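Local coordinates for transthyretin-like protein (PDB 3QVA), which probably catalyses the hydrolysis of 5-hydroxyisourate to 2-oxo-4-hydroxy-4-carboxy-5-ureidoimidazoline in purine metabolism, working as a homotetramer of the transthyretin family, at residues A[65-73]-A[100-108]. Numbering follows the deposited sequence.
Sequences LTAETGAWF and HLPFLIAPG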
loop_
_atom_site.group_PDB
_atom_site.type_symbol
_atom_site.label_atom_id
_atom_site.label_comp_id
_atom_site.label_asym_id
_atom_site.label_seq_id
_atom_site.Cartn_x
_atom_site.Cartn_y
_atom_site.Cartn_z
ATOM N N LEU A 65 13.085 2.246 12.628
ATOM C CA LEU A 65 12.078 3.240 13.013
ATOM C C LEU A 65 10.818 2.517 13.427
ATOM O O LEU A 65 10.295 1.726 12.657
ATOM C CB LEU A 65 11.719 4.154 11.841
ATOM C CG LEU A 65 12.214 5.581 11.654
ATOM C CD1 LEU A 65 11.382 6.210 10.535
ATOM C CD2 LEU A 65 12.121 6.427 12.922
ATOM N N THR A 66 10.320 2.791 14.628
ATOM C CA THR A 66 9.150 2.083 15.124
ATOM C C THR A 66 8.036 3.040 15.511
ATOM O O THR A 66 8.199 3.851 16.427
ATOM C CB THR A 66 9.506 1.196 16.334
ATOM O OG1 THR A 66 10.570 0.303 15.969
ATOM C CG2 THR A 66 8.288 0.385 16.791
ATOM N N ALA A 67 6.903 2.926 14.822
ATOM C CA ALA A 67 5.735 3.750 15.124
ATOM C C ALA A 67 4.779 2.963 16.001
ATOM O O ALA A 67 4.433 1.826 15.692
ATOM C CB ALA A 67 5.042 4.205 13.837
ATOM N N GLU A 68 4.363 3.564 17.112
ATOM C CA GLU A 68 3.502 2.875 18.053
ATOM C C GLU A 68 2.047 3.014 17.613
ATOM O O GLU A 68 1.244 3.714 18.229
ATOM C CB GLU A 68 3.739 3.407 19.471
ATOM C CG GLU A 68 5.148 3.091 19.981
ATOM C CD GLU A 68 5.359 1.607 20.220
ATOM O OE1 GLU A 68 4.412 0.948 20.687
ATOM O OE2 GLU A 68 6.471 1.098 19.945
ATOM N N THR A 69 1.719 2.330 16.526
ATOM C CA THR A 69 0.428 2.493 15.873
ATOM C C THR A 69 -0.717 1.840 16.647
ATOM O O THR A 69 -1.819 2.405 16.737
ATOM C CB THR A 69 0.470 1.945 14.437
ATOM O OG1 THR A 69 0.907 0.582 14.464
ATOM C CG2 THR A 69 1.448 2.764 13.592
ATOM N N GLY A 70 -0.455 0.667 17.223
ATOM C CA GLY A 70 -1.477 -0.071 17.967
ATOM C C GLY A 70 -1.964 0.720 19.167
ATOM O O GLY A 70 -3.175 0.807 19.414
ATOM N N ALA A 71 -1.019 1.321 19.890
ATOM C CA ALA A 71 -1.326 2.159 21.057
ATOM C C ALA A 71 -2.129 3.392 20.660
ATOM O O ALA A 71 -3.053 3.795 21.377
ATOM C CB ALA A 71 -0.045 2.561 21.778
ATOM N N TRP A 72 -1.771 3.985 19.521
ATOM C CA TRP A 72 -2.473 5.146 18.985
ATOM C C TRP A 72 -3.927 4.809 18.625
ATOM O O TRP A 72 -4.847 5.548 18.992
ATOM C CB TRP A 72 -1.718 5.706 17.776
ATOM C CG TRP A 72 -2.273 6.977 17.227
ATOM C CD1 TRP A 72 -2.099 8.232 17.733
ATOM C CD2 TRP A 72 -3.061 7.127 16.039
ATOM N NE1 TRP A 72 -2.740 9.154 16.941
ATOM C CE2 TRP A 72 -3.345 8.502 15.898
ATOM C CE3 TRP A 72 -3.568 6.230 15.088
ATOM C CZ2 TRP A 72 -4.103 9.010 14.837
ATOM C CZ3 TRP A 72 -4.321 6.738 14.025
ATOM C CH2 TRP A 72 -4.582 8.116 13.915
ATOM N N PHE A 73 -4.136 3.685 17.939
ATOM C CA PHE A 73 -5.491 3.264 17.599
ATOM C C PHE A 73 -6.306 2.961 18.854
ATOM O O PHE A 73 -7.477 3.341 18.937
ATOM C CB PHE A 73 -5.498 2.054 16.659
ATOM C CG PHE A 73 -5.187 2.389 15.224
ATOM C CD1 PHE A 73 -4.153 1.737 14.556
ATOM C CD2 PHE A 73 -5.939 3.336 14.531
ATOM C CE1 PHE A 73 -3.864 2.027 13.215
ATOM C CE2 PHE A 73 -5.661 3.640 13.198
ATOM C CZ PHE A 73 -4.612 2.975 12.534
ATOM N N HIS A 100 13.256 10.029 3.748
ATOM C CA HIS A 100 11.898 10.292 4.182
ATOM C C HIS A 100 11.155 8.972 4.090
ATOM O O HIS A 100 10.989 8.431 2.998
ATOM C CB HIS A 100 11.239 11.360 3.304
ATOM C CG HIS A 100 9.855 11.727 3.736
ATOM N ND1 HIS A 100 9.574 12.230 4.989
ATOM C CD2 HIS A 100 8.672 11.674 3.077
ATOM C CE1 HIS A 100 8.277 12.462 5.087
ATOM N NE2 HIS A 100 7.706 12.132 3.942
ATOM N N LEU A 101 10.734 8.448 5.236
ATOM C CA LEU A 101 10.128 7.120 5.297
ATOM C C LEU A 101 8.750 7.181 5.959
ATOM O O LEU A 101 8.643 7.020 7.180
ATOM C CB LEU A 101 11.055 6.145 6.040
ATOM C CG LEU A 101 12.481 5.939 5.506
ATOM C CD1 LEU A 101 13.286 5.066 6.451
ATOM C CD2 LEU A 101 12.484 5.334 4.111
ATOM N N PRO A 102 7.693 7.427 5.156
ATOM C CA PRO A 102 6.348 7.550 5.704
ATOM C C PRO A 102 5.741 6.226 6.149
ATOM O O PRO A 102 6.207 5.155 5.741
ATOM C CB PRO A 102 5.533 8.130 4.534
ATOM C CG PRO A 102 6.565 8.683 3.580
ATOM C CD PRO A 102 7.725 7.766 3.723
ATOM N N PHE A 103 4.718 6.329 6.996
ATOM C CA PHE A 103 3.868 5.212 7.397
ATOM C C PHE A 103 2.452 5.530 6.928
ATOM O O PHE A 103 1.879 6.538 7.344
ATOM C CB PHE A 103 3.809 5.095 8.926
ATOM C CG PHE A 103 5.097 4.664 9.584
ATOM C CD1 PHE A 103 5.288 3.335 9.960
ATOM C CD2 PHE A 103 6.094 5.594 9.880
ATOM C CE1 PHE A 103 6.462 2.923 10.592
ATOM C CE2 PHE A 103 7.280 5.195 10.511
ATOM C CZ PHE A 103 7.464 3.854 10.870
ATOM N N LEU A 104 1.884 4.680 6.085
ATOM C CA LEU A 104 0.474 4.807 5.721
ATOM C C LEU A 104 -0.262 3.753 6.519
ATOM O O LEU A 104 -0.085 2.564 6.273
ATOM C CB LEU A 104 0.268 4.590 4.218
ATOM C CG LEU A 104 1.127 5.405 3.252
ATOM C CD1 LEU A 104 0.680 5.153 1.817
ATOM C CD2 LEU A 104 1.076 6.887 3.579
ATOM N N ILE A 105 -1.082 4.179 7.480
ATOM C CA ILE A 105 -1.616 3.239 8.467
ATOM C C ILE A 105 -3.138 3.136 8.471
ATOM O O ILE A 105 -3.843 4.065 8.060
ATOM C CB ILE A 105 -1.087 3.547 9.904
ATOM C CG1 ILE A 105 -1.742 4.813 10.487
ATOM C CG2 ILE A 105 0.436 3.680 9.882
ATOM C CD1 ILE A 105 -1.398 5.074 11.964
ATOM N N ALA A 106 -3.617 1.988 8.939
ATOM C CA ALA A 106 -5.039 1.707 9.113
ATOM C C ALA A 106 -5.158 0.557 10.102
ATOM O O ALA A 106 -4.197 -0.206 10.284
ATOM C CB ALA A 106 -5.684 1.332 7.765
ATOM N N PRO A 107 -6.330 0.409 10.759
ATOM C CA PRO A 107 -6.433 -0.726 11.673
ATOM C C PRO A 107 -6.165 -2.079 11.004
ATOM O O PRO A 107 -5.651 -2.991 11.654
ATOM C CB PRO A 107 -7.870 -0.620 12.192
ATOM C CG PRO A 107 -8.111 0.859 12.204
ATOM C CD PRO A 107 -7.460 1.343 10.923
ATOM N N GLY A 108 -6.477 -2.201 9.716
ATOM C CA GLY A 108 -6.341 -3.482 9.032
ATOM C C GLY A 108 -5.142 -3.636 8.115
ATOM O O GLY A 108 -5.080 -4.583 7.341
#
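Ala67 sets CB over the centre of the Phe103 ring, 3.8 Å from its centroid and 13° off the normal, a CH-pi contact; the methyl is small enough to let the broad, flat ring lie close against the strand. In a second CH-pi contact, toward the helix, Pro107 brings CG over the Phe73 ring, 4.0 Å from the centroid and offset toward the rim, its compact ring supplying C-H groups to the aromatic face. CE3 of the helix neighbour Trp72 lies above the opposite face, also toward the rim. Phe73 has CG anti to its carbonyl carbon (chi1 -77°), which carries CZ to within 3.5 Å of Ala106 C, where the strand gives way to Pro107.

The remaining apolar contacts centre on Ile105. Its CD1 lies 3.9 Å from Phe73 CZ, equally near Trp72 CZ3, and its beta-branch lets CG2 meet Thr69 CG2 at 4.0 Å. Leu65, long and flexible, adds CD1, 4.2 Å from Phe103 CE2. Leu65 O lies in the plane of that ring, at its edge.

Trp72 suits a partly exposed site: its carbons pack on Ile105 while NE1 hydrogen-bonds to Glu26 O. Within the buried core of the transthyretin-like beta-sandwich, strand 62-67 and helix 69-75 face strand 99-106 of the other sheet, Phe103 also touches Ala85 and Ile87 of strand 82-90, and Ala106 packs on Ile19 of a neighbouring subunit.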